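Local coordinates for protein TarM (Staphylococcus aureus subsp. aureus 21178, PDB 4X7R) that belongs to the glycosyl transferase group 1 family of the GT-B clan and holds UDP and a 3YW molecule in its pockets, at residues T118-Y122 and D133-N138; I248-H252 and E266-I270; G278-E284 and N298-N304. The protein carries 1 engineered substitution. All coordinates share one frame; numbering follows the deposited sequence.

In the fold
Contact 1 lies far off: its centre is about 47 Å from that of contact 2 and about 55 Å from that of contact 3. It is a partly buried hairpin in the long antiparallel sheet, held by backbone bonds and stacked rings, with D133 salt-bridged to two arginines. Contacts 2 and 3 are buried in the domain built on the seven-stranded parallel sheet; their centres are about 11 Å apart, and both touch 3YW. They meet where I248 N comes 2.8 Å from I280 O, a probable hydrogen bond, and V279 packs on I248. Contact 2 packs a helix on a loop through aliphatic side chains and one water; contact 3 pairs parallel strands by backbone bonds.

Contact 1: T118-Y122 and D133-N138; sequences TYIAY and DFFKDN
The beta hairpin of strands 119-126 and 129-136 carries, at the end away from its turn, a face-to-face stack of Y119 on F135, with ring centroids 4.1 Å apart and planes 21° from parallel. CE2 of Y119 stands over the centre of the F135 ring, while CD1 of F135 lies under the rim of the tyrosine. Y119 reaches this place because its CG is anti to the backbone N (chi1 -174°), which lays the ring across F135. Two flat aromatic side chains suit these partly exposed strand positions, since each covers an apolar face of the other; I120 O sits at the edge of the F135 ring, in its plane. The same oxygen accepts F135 N at 2.8 Å, with the donor tilted out of the carbonyl plane.

Further along, Y122 and D133 form an antiparallel hydrogen-bonded pair: Y122 N gives to D133 O at 2.9 Å, and D133 N to Y122 O at 2.8 Å. The two side chains run alongside each other, and CB of Y122 also touches CE1 of F135 at 3.8 Å. A121 and F134 make the neighbouring non-hydrogen-bonded pair on the other face, where the methyl CB of A121 lies 3.9 Å from CD1 of F134, a small side chain beside a large ring. CG2 of I120 adds a looser contact with the same ring.

On its other side, strand 119-126 pairs with strand 108-113, where I120 and A121 both face Y111 in a classic beta bulge and Y119 meets the ring of F112. Strand 129-136 is flanked in turn by strand 139-147, from which R143 and R140 each form a salt bridge with D133, while R95 makes a cation-pi contact with F134.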
loop_
_atom_site.group_PDB
_atom_site.type_symbol
_atom_site.label_atom_id
_atom_site.label_comp_id
_atom_site.label_asym_id
_atom_site.label_seq_id
_atom_site.Cartn_x
_atom_site.Cartn_y
_atom_site.Cartn_z
ATOM N N THR A 118 -29.602 -30.360 -16.947
ATOM C CA THR A 118 -29.277 -29.118 -16.252
ATOM C C THR A 118 -27.800 -28.704 -16.253
ATOM O O THR A 118 -26.900 -29.542 -16.331
ATOM C CB THR A 118 -29.962 -29.046 -14.874
ATOM O OG1 THR A 118 -30.135 -27.670 -14.519
ATOM C CG2 THR A 118 -29.188 -29.790 -13.778
ATOM N N TYR A 119 -27.590 -27.388 -16.135
ATOM C CA TYR A 119 -26.331 -26.655 -16.054
ATOM C C TYR A 119 -25.561 -27.094 -14.785
ATOM O O TYR A 119 -26.035 -26.863 -13.671
ATOM C CB TYR A 119 -26.703 -25.167 -15.997
ATOM C CG TYR A 119 -25.586 -24.153 -16.051
ATOM C CD1 TYR A 119 -24.382 -24.438 -16.693
ATOM C CD2 TYR A 119 -25.775 -22.860 -15.567
ATOM C CE1 TYR A 119 -23.367 -23.484 -16.781
ATOM C CE2 TYR A 119 -24.776 -21.894 -15.670
ATOM C CZ TYR A 119 -23.575 -22.209 -16.279
ATOM O OH TYR A 119 -22.606 -21.242 -16.382
ATOM N N ILE A 120 -24.414 -27.780 -14.972
ATOM C CA ILE A 120 -23.547 -28.322 -13.911
ATOM C C ILE A 120 -22.417 -27.340 -13.561
ATOM O O ILE A 120 -22.252 -26.978 -12.390
ATOM C CB ILE A 120 -22.990 -29.741 -14.297
ATOM C CG1 ILE A 120 -24.101 -30.766 -14.644
ATOM C CG2 ILE A 120 -22.007 -30.300 -13.262
ATOM C CD1 ILE A 120 -25.247 -31.004 -13.560
ATOM N N ALA A 121 -21.617 -26.944 -14.566
ATOM C CA ALA A 121 -20.491 -26.061 -14.308
ATOM C C ALA A 121 -20.187 -25.019 -15.357
ATOM O O ALA A 121 -20.558 -25.145 -16.518
ATOM C CB ALA A 121 -19.237 -26.877 -14.005
ATOM N N TYR A 122 -19.470 -23.999 -14.915
ATOM C CA TYR A 122 -18.912 -22.913 -15.690
ATOM C C TYR A 122 -17.411 -22.906 -15.359
ATOM O O TYR A 122 -17.039 -22.831 -14.181
ATOM C CB TYR A 122 -19.561 -21.582 -15.284
ATOM C CG TYR A 122 -18.893 -20.365 -15.876
ATOM C CD1 TYR A 122 -19.285 -19.862 -17.114
ATOM C CD2 TYR A 122 -17.911 -19.672 -15.170
ATOM C CE1 TYR A 122 -18.689 -18.721 -17.651
ATOM C CE2 TYR A 122 -17.305 -18.536 -15.700
ATOM C CZ TYR A 122 -17.697 -18.065 -16.942
ATOM O OH TYR A 122 -17.106 -16.941 -17.460
ATOM N N ASP A 133 -17.063 -22.882 -11.399
ATOM C CA ASP A 133 -18.303 -22.572 -10.699
ATOM C C ASP A 133 -19.254 -23.737 -10.890
ATOM O O ASP A 133 -19.474 -24.164 -12.023
ATOM C CB ASP A 133 -18.928 -21.271 -11.228
ATOM C CG ASP A 133 -18.161 -20.020 -10.888
ATOM O OD1 ASP A 133 -17.085 -20.134 -10.263
ATOM O OD2 ASP A 133 -18.648 -18.916 -11.222
ATOM N N PHE A 134 -19.756 -24.305 -9.783
ATOM C CA PHE A 134 -20.710 -25.402 -9.834
ATOM C C PHE A 134 -22.097 -24.886 -9.563
ATOM O O PHE A 134 -22.282 -23.936 -8.801
ATOM C CB PHE A 134 -20.338 -26.552 -8.891
ATOM C CG PHE A 134 -19.284 -27.479 -9.440
ATOM C CD1 PHE A 134 -19.584 -28.376 -10.460
ATOM C CD2 PHE A 134 -17.994 -27.485 -8.910
ATOM C CE1 PHE A 134 -18.604 -29.234 -10.966
ATOM C CE2 PHE A 134 -17.019 -28.357 -9.406
ATOM C CZ PHE A 134 -17.327 -29.226 -10.427
ATOM N N PHE A 135 -23.070 -25.494 -10.220
ATOM C CA PHE A 135 -24.472 -25.102 -10.155
ATOM C C PHE A 135 -25.369 -26.221 -9.681
ATOM O O PHE A 135 -25.039 -27.398 -9.852
ATOM C CB PHE A 135 -24.947 -24.607 -11.536
ATOM C CG PHE A 135 -24.275 -23.326 -11.946
ATOM C CD1 PHE A 135 -22.999 -23.335 -12.495
ATOM C CD2 PHE A 135 -24.920 -22.106 -11.798
ATOM C CE1 PHE A 135 -22.359 -22.139 -12.836
ATOM C CE2 PHE A 135 -24.287 -20.915 -12.158
ATOM C CZ PHE A 135 -23.007 -20.941 -12.665
ATOM N N LYS A 136 -26.494 -25.837 -9.059
ATOM C CA LYS A 136 -27.561 -26.734 -8.601
ATOM C C LYS A 136 -28.864 -25.963 -8.775
ATOM O O LYS A 136 -29.007 -24.850 -8.249
ATOM C CB LYS A 136 -27.351 -27.219 -7.153
ATOM C CG LYS A 136 -28.338 -28.299 -6.724
ATOM C CD LYS A 136 -28.044 -28.829 -5.330
ATOM C CE LYS A 136 -29.039 -29.892 -4.927
ATOM N NZ LYS A 136 -28.775 -30.400 -3.556
ATOM N N ASP A 137 -29.772 -26.527 -9.601
ATOM C CA ASP A 137 -31.062 -25.954 -9.969
ATOM C C ASP A 137 -30.905 -24.523 -10.510
ATOM O O ASP A 137 -31.578 -23.594 -10.061
ATOM C CB ASP A 137 -32.115 -26.140 -8.849
ATOM C CG ASP A 137 -32.730 -27.542 -8.835
ATOM O OD1 ASP A 137 -31.998 -28.520 -8.526
ATOM O OD2 ASP A 137 -33.933 -27.670 -9.181
ATOM N N ASN A 138 -29.945 -24.373 -11.460
ATOM C CA ASN A 138 -29.554 -23.141 -12.162
ATOM C C ASN A 138 -29.053 -22.005 -11.262
ATOM O O ASN A 138 -29.042 -20.829 -11.664
ATOM C CB ASN A 138 -30.638 -22.697 -13.156
ATOM C CG ASN A 138 -30.342 -23.130 -14.564
ATOM O OD1 ASN A 138 -30.571 -24.289 -14.952
ATOM N ND2 ASN A 138 -29.780 -22.208 -15.345
#

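Contact 2: I248-H252 and E266-I270; sequences IHVNH and EKYII. With 3YW ((2S)-2,3-dihydroxypropyl 2-acetamido-2-deoxy-alpha-D-glucopyranoside), chain F.
I248 and I270 cross at about a right angle, the CD1 methyl of I248 meeting CG1 of I270, where the loop after strand 243-247 meets helix 264-271 in the domain of this GT-B protein built on the seven-stranded parallel sheet. The contact is tight, with CD1 of I248 3.5 Å from CG1 of I270. That methyl also meets I269, whose side chain slides past I248 in the opposite direction, CG2 of I269 being 3.9 Å from CD1 of I248. Branched aliphatic chains suit this buried seam, since they fill it without needing a polar partner. I270 then turns to H252, crossing it roughly at right angles, with CD1 of I270 3.8 Å from CB of H252. The imidazole of H252 is satisfied elsewhere, by Q286 and Q293 of helix 284-293.

E266 is the polar member. Its chain bends at chi2 (75°), which carries the carboxylate over V250, so that OE2 of E266 comes 3.3 Å from CG2 of V250, the two side chains being crossed. The other branch of V250, CG1, faces 3YW. OE2 of E266 accepts a hydrogen bond from a water at 2.8 Å, and that water accepts from H249 N at 3.1 Å, tying helix to loop. NE2 of H249 is hydrogen-bonded to D226 OD1, while ND1 of H249 is hydrogen-bonded to 3YW O6, which lies at the ring edge in its plane, 2.7 Å away.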
loop_
_atom_site.group_PDB
_atom_site.type_symbol
_atom_site.label_atom_id
_atom_site.label_comp_id
_atom_site.label_asym_id
_atom_site.label_seq_id
_atom_site.Cartn_x
_atom_site.Cartn_y
_atom_site.Cartn_z
ATOM N N ILE A 248 1.468 6.879 12.494
ATOM C CA ILE A 248 0.421 7.577 11.736
ATOM C C ILE A 248 1.097 8.178 10.481
ATOM O O ILE A 248 2.064 8.930 10.575
ATOM C CB ILE A 248 -0.381 8.549 12.625
ATOM C CG1 ILE A 248 -1.333 7.684 13.533
ATOM C CG2 ILE A 248 -1.182 9.543 11.761
ATOM C CD1 ILE A 248 -2.036 8.325 14.587
ATOM N N HIS A 249 0.676 7.719 9.313
ATOM C CA HIS A 249 1.311 8.109 8.052
ATOM C C HIS A 249 0.598 9.276 7.354
ATOM O O HIS A 249 1.119 9.819 6.378
ATOM C CB HIS A 249 1.373 6.897 7.104
ATOM C CG HIS A 249 2.369 5.872 7.517
ATOM N ND1 HIS A 249 3.676 5.927 7.075
ATOM C CD2 HIS A 249 2.225 4.803 8.331
ATOM C CE1 HIS A 249 4.284 4.884 7.617
ATOM N NE2 HIS A 249 3.449 4.184 8.386
ATOM N N VAL A 250 -0.553 9.666 7.848
ATOM C CA VAL A 250 -1.403 10.659 7.162
ATOM C C VAL A 250 -1.814 11.826 8.066
ATOM O O VAL A 250 -1.705 11.749 9.286
ATOM C CB VAL A 250 -2.684 9.952 6.591
ATOM C CG1 VAL A 250 -2.338 8.808 5.621
ATOM C CG2 VAL A 250 -3.560 9.404 7.723
ATOM N N ASN A 251 -2.395 12.847 7.459
ATOM C CA ASN A 251 -3.029 13.912 8.201
ATOM C C ASN A 251 -4.255 13.215 8.866
ATOM O O ASN A 251 -5.036 12.535 8.182
ATOM C CB ASN A 251 -3.453 15.050 7.250
ATOM C CG ASN A 251 -4.035 16.252 7.952
ATOM O OD1 ASN A 251 -4.716 16.123 8.972
ATOM N ND2 ASN A 251 -3.803 17.454 7.420
ATOM N N HIS A 252 -4.354 13.311 10.210
ATOM C CA HIS A 252 -5.382 12.645 11.008
ATOM C C HIS A 252 -6.788 13.261 10.843
ATOM O O HIS A 252 -7.767 12.691 11.324
ATOM C CB HIS A 252 -4.959 12.593 12.473
ATOM C CG HIS A 252 -4.794 13.960 13.071
ATOM N ND1 HIS A 252 -3.829 14.848 12.593
ATOM C CD2 HIS A 252 -5.484 14.555 14.070
ATOM C CE1 HIS A 252 -3.986 15.954 13.304
ATOM N NE2 HIS A 252 -4.969 15.822 14.209
ATOM N N GLU A 266 -7.217 6.473 12.617
ATOM C CA GLU A 266 -6.205 7.339 13.246
ATOM C C GLU A 266 -6.669 7.883 14.581
ATOM O O GLU A 266 -5.862 7.948 15.502
ATOM C CB GLU A 266 -5.745 8.463 12.297
ATOM C CG GLU A 266 -4.859 7.956 11.160
ATOM C CD GLU A 266 -5.533 7.214 10.014
ATOM O OE1 GLU A 266 -6.778 7.133 9.995
ATOM O OE2 GLU A 266 -4.814 6.732 9.110
ATOM N N LYS A 267 -7.974 8.174 14.728
ATOM C CA LYS A 267 -8.533 8.706 15.991
ATOM C C LYS A 267 -8.409 7.679 17.120
ATOM O O LYS A 267 -8.067 8.031 18.257
ATOM C CB LYS A 267 -9.988 9.141 15.802
ATOM C CG LYS A 267 -10.658 9.722 17.052
ATOM C CD LYS A 267 -11.987 10.379 16.701
ATOM C CE LYS A 267 -12.853 10.578 17.921
ATOM N NZ LYS A 267 -13.624 9.351 18.271
ATOM N N TYR A 268 -8.675 6.407 16.784
ATOM C CA TYR A 268 -8.557 5.287 17.714
ATOM C C TYR A 268 -7.095 5.054 18.153
ATOM O O TYR A 268 -6.838 4.786 19.322
ATOM C CB TYR A 268 -9.190 4.024 17.101
ATOM C CG TYR A 268 -9.256 2.864 18.064
ATOM C CD1 TYR A 268 -10.169 2.855 19.118
ATOM C CD2 TYR A 268 -8.413 1.768 17.921
ATOM C CE1 TYR A 268 -10.229 1.787 20.010
ATOM C CE2 TYR A 268 -8.473 0.689 18.798
ATOM C CZ TYR A 268 -9.381 0.703 19.842
ATOM O OH TYR A 268 -9.416 -0.359 20.711
ATOM N N ILE A 269 -6.144 5.176 17.229
ATOM C CA ILE A 269 -4.722 5.047 17.533
ATOM C C ILE A 269 -4.304 6.158 18.524
ATOM O O ILE A 269 -3.792 5.854 19.608
ATOM C CB ILE A 269 -3.861 5.035 16.237
ATOM C CG1 ILE A 269 -4.267 3.843 15.309
ATOM C CG2 ILE A 269 -2.347 4.981 16.560
ATOM C CD1 ILE A 269 -3.702 3.918 13.920
ATOM N N ILE A 270 -4.558 7.424 18.161
ATOM C CA ILE A 270 -4.234 8.608 18.965
ATOM C C ILE A 270 -4.828 8.541 20.369
ATOM O O ILE A 270 -4.106 8.752 21.345
ATOM C CB ILE A 270 -4.656 9.914 18.246
ATOM C CG1 ILE A 270 -3.884 10.111 16.931
ATOM C CG2 ILE A 270 -4.516 11.123 19.183
ATOM C CD1 ILE A 270 -4.540 11.247 15.985
HETATM O O3A 3YW F . -3.367 5.542 4.000
HETATM C C4A 3YW F . 0.245 6.083 3.162
HETATM C C5A 3YW F . -1.256 6.215 3.073
HETATM O O5 3YW F . 2.696 7.633 4.185
HETATM C C6A 3YW F . -1.961 5.459 4.173
HETATM C C5 3YW F . 3.865 8.207 3.585
HETATM C C6 3YW F . 5.053 7.519 4.216
HETATM C C4 3YW F . 3.823 9.720 3.786
HETATM O O6 3YW F . 5.079 7.691 5.626
HETATM C C3 3YW F . 2.647 10.275 2.990
HETATM O O4 3YW F . 5.026 10.312 3.307
HETATM O O3 3YW F . 2.523 11.688 3.149
HETATM O O7 3YW F . -0.957 11.123 3.636
HETATM C C7 3YW F . -0.713 10.636 2.537
HETATM C C8 3YW F . -1.565 10.918 1.336
HETATM N N2 3YW F . 0.332 9.832 2.335
HETATM C C2 3YW F . 1.340 9.567 3.349
HETATM C C1 3YW F . 1.456 8.057 3.628
HETATM O O1 3YW F . 0.954 7.207 2.637
HETATM O O2 3YW F . -1.687 5.731 1.801
HETATM O O HOH W 1 -2.047 6.292 9.326
#

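Contact 3: G278-E284 and N298-N304; sequences GVIVLTE and NIFTISN. With 3YW ((2S)-2,3-dihydroxypropyl 2-acetamido-2-deoxy-alpha-D-glucopyranoside), chain F.
G278 opens the pairing with segment 298-304: CA of G278 lies at the edge of the F300 ring, in plane, 3.8 Å from CE2 of F300. Its backbone angles (phi 165°, psi 153°) are suited to glycine. Next, V279 N gives a hydrogen bond to N298 O, and V279 O accepts F300 N; its side chain lies beside I299, pointing the same way. I280, on the same face of the sheet as F300, packs CG1 against CD1 of I302 at 3.8 Å, and L490 covers both I280 and F300. V281 repeats the pattern, N to F300 O and O from I302 N, each 2.9 Å, completing the parallel pairing of this beta-alpha-beta unit.

Beyond the strand, L282 crosses N304 obliquely, CD2 of L282 being 3.5 Å from OD1 of N304. T283 O accepts OG1 of T301 at 3.1 Å, from above the carbonyl plane; T283 sits at the N-cap of helix 284-293, its OG1 weakly hydrogen-bonded to Q286 N. E284 OE2 and T301 O share a water. ND2 of N304 donates to 3YW O6 at 2.9 Å and OD1 accepts from the same O6, both weak: a hydrogen-bonded strand pair with L282 beside it places a polar amide in the pocket.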
loop_
_atom_site.group_PDB
_atom_site.type_symbol
_atom_site.label_atom_id
_atom_site.label_comp_id
_atom_site.label_asym_id
_atom_site.label_seq_id
_atom_site.Cartn_x
_atom_site.Cartn_y
_atom_site.Cartn_z
ATOM N N GLY A 278 4.042 4.145 22.298
ATOM C CA GLY A 278 4.050 5.415 21.606
ATOM C C GLY A 278 3.358 5.441 20.267
ATOM O O GLY A 278 3.256 4.429 19.570
ATOM N N VAL A 279 2.873 6.628 19.910
ATOM C CA VAL A 279 2.254 6.880 18.617
ATOM C C VAL A 279 3.175 7.871 17.910
ATOM O O VAL A 279 3.489 8.945 18.442
ATOM C CB VAL A 279 0.785 7.328 18.754
ATOM C CG1 VAL A 279 0.242 7.894 17.433
ATOM C CG2 VAL A 279 -0.079 6.152 19.239
ATOM N N ILE A 280 3.674 7.459 16.746
ATOM C CA ILE A 280 4.623 8.234 15.953
ATOM C C ILE A 280 3.926 8.986 14.840
ATOM O O ILE A 280 3.092 8.422 14.136
ATOM C CB ILE A 280 5.814 7.349 15.428
ATOM C CG1 ILE A 280 6.836 7.018 16.546
ATOM C CG2 ILE A 280 6.570 8.028 14.247
ATOM C CD1 ILE A 280 6.453 6.024 17.578
ATOM N N VAL A 281 4.272 10.277 14.694
ATOM C CA VAL A 281 3.814 11.125 13.603
ATOM C C VAL A 281 5.062 11.578 12.877
ATOM O O VAL A 281 6.139 11.556 13.458
ATOM C CB VAL A 281 2.838 12.259 13.978
ATOM C CG1 VAL A 281 1.526 11.680 14.500
ATOM C CG2 VAL A 281 3.457 13.247 14.970
ATOM N N LEU A 282 4.927 11.992 11.619
ATOM C CA LEU A 282 6.089 12.298 10.812
ATOM C C LEU A 282 6.640 13.704 10.934
ATOM O O LEU A 282 7.798 13.919 10.559
ATOM C CB LEU A 282 5.838 11.924 9.345
ATOM C CG LEU A 282 5.410 10.451 9.080
ATOM C CD1 LEU A 282 4.758 10.334 7.704
ATOM C CD2 LEU A 282 6.599 9.500 9.221
ATOM N N THR A 283 5.816 14.671 11.391
ATOM C CA THR A 283 6.281 16.067 11.502
ATOM C C THR A 283 5.992 16.606 12.888
ATOM O O THR A 283 5.142 16.056 13.592
ATOM C CB THR A 283 5.642 16.977 10.396
ATOM O OG1 THR A 283 4.273 17.116 10.662
ATOM C CG2 THR A 283 5.826 16.433 8.965
ATOM N N GLU A 284 6.732 17.659 13.299
ATOM C CA GLU A 284 6.527 18.312 14.604
ATOM C C GLU A 284 5.159 18.983 14.661
ATOM O O GLU A 284 4.508 18.956 15.709
ATOM C CB GLU A 284 7.636 19.359 14.916
ATOM C CG GLU A 284 9.054 18.772 14.992
ATOM C CD GLU A 284 9.369 17.804 16.126
ATOM O OE1 GLU A 284 8.557 17.704 17.078
ATOM O OE2 GLU A 284 10.421 17.124 16.048
ATOM N N ASN A 298 1.839 10.423 24.863
ATOM C CA ASN A 298 2.696 9.502 24.101
ATOM C C ASN A 298 2.736 9.695 22.579
ATOM O O ASN A 298 2.652 8.707 21.847
ATOM C CB ASN A 298 2.292 8.048 24.414
ATOM C CG ASN A 298 3.052 7.378 25.518
ATOM O OD1 ASN A 298 3.817 7.993 26.255
ATOM N ND2 ASN A 298 2.831 6.085 25.666
ATOM N N ILE A 299 2.910 10.930 22.111
ATOM C CA ILE A 299 3.005 11.294 20.701
ATOM C C ILE A 299 4.443 11.723 20.439
ATOM O O ILE A 299 4.956 12.612 21.113
ATOM C CB ILE A 299 1.979 12.418 20.324
ATOM C CG1 ILE A 299 0.556 12.146 20.895
ATOM C CG2 ILE A 299 1.974 12.689 18.814
ATOM C CD1 ILE A 299 -0.223 10.797 20.395
ATOM N N PHE A 300 5.087 11.091 19.480
ATOM C CA PHE A 300 6.479 11.373 19.183
ATOM C C PHE A 300 6.649 11.674 17.717
ATOM O O PHE A 300 5.970 11.072 16.893
ATOM C CB PHE A 300 7.361 10.160 19.598
ATOM C CG PHE A 300 7.195 9.760 21.049
ATOM C CD1 PHE A 300 7.788 10.507 22.067
ATOM C CD2 PHE A 300 6.421 8.654 21.403
ATOM C CE1 PHE A 300 7.639 10.132 23.408
ATOM C CE2 PHE A 300 6.274 8.278 22.741
ATOM C CZ PHE A 300 6.872 9.023 23.735
ATOM N N THR A 301 7.497 12.655 17.390
ATOM C CA THR A 301 7.766 12.984 16.005
ATOM C C THR A 301 8.991 12.217 15.566
ATOM O O THR A 301 10.045 12.321 16.199
ATOM C CB THR A 301 7.985 14.489 15.805
ATOM O OG1 THR A 301 6.763 15.180 16.062
ATOM C CG2 THR A 301 8.486 14.820 14.389
ATOM N N ILE A 302 8.849 11.407 14.518
ATOM C CA ILE A 302 9.996 10.731 13.914
ATOM C C ILE A 302 9.744 10.777 12.412
ATOM O O ILE A 302 8.801 10.165 11.950
ATOM C CB ILE A 302 10.291 9.267 14.423
ATOM C CG1 ILE A 302 10.352 9.155 15.948
ATOM C CG2 ILE A 302 11.588 8.718 13.783
ATOM C CD1 ILE A 302 10.612 7.723 16.474
ATOM N N SER A 303 10.570 11.480 11.663
ATOM C CA SER A 303 10.493 11.557 10.196
ATOM C C SER A 303 10.663 10.166 9.585
ATOM O O SER A 303 11.330 9.313 10.175
ATOM C CB SER A 303 11.654 12.403 9.663
ATOM O OG SER A 303 11.768 12.335 8.247
ATOM N N ASN A 304 10.153 9.981 8.356
ATOM C CA ASN A 304 10.452 8.765 7.601
ATOM C C ASN A 304 11.951 8.812 7.339
ATOM O O ASN A 304 12.517 9.914 7.180
ATOM C CB ASN A 304 9.803 8.806 6.215
ATOM C CG ASN A 304 8.362 8.421 6.197
ATOM O OD1 ASN A 304 7.986 7.392 6.749
ATOM N ND2 ASN A 304 7.530 9.270 5.596
HETATM O O3A 3YW F . -3.367 5.542 4.000
HETATM C C4A 3YW F . 0.245 6.083 3.162
HETATM C C5A 3YW F . -1.256 6.215 3.073
HETATM O O5 3YW F . 2.696 7.633 4.185
HETATM C C6A 3YW F . -1.961 5.459 4.173
HETATM C C5 3YW F . 3.865 8.207 3.585
HETATM C C6 3YW F . 5.053 7.519 4.216
HETATM C C4 3YW F . 3.823 9.720 3.786
HETATM O O6 3YW F . 5.079 7.691 5.626
HETATM C C3 3YW F . 2.647 10.275 2.990
HETATM O O4 3YW F . 5.026 10.312 3.307
HETATM O O3 3YW F . 2.523 11.688 3.149
HETATM O O7 3YW F . -0.957 11.123 3.636
HETATM C C7 3YW F . -0.713 10.636 2.537
HETATM C C8 3YW F . -1.565 10.918 1.336
HETATM N N2 3YW F . 0.332 9.832 2.335
HETATM C C2 3YW F . 1.340 9.567 3.349
HETATM C C1 3YW F . 1.456 8.057 3.628
HETATM O O1 3YW F . 0.954 7.207 2.637
HETATM O O2 3YW F . -1.687 5.731 1.801
HETATM O O HOH W 2 11.574 14.519 16.511
#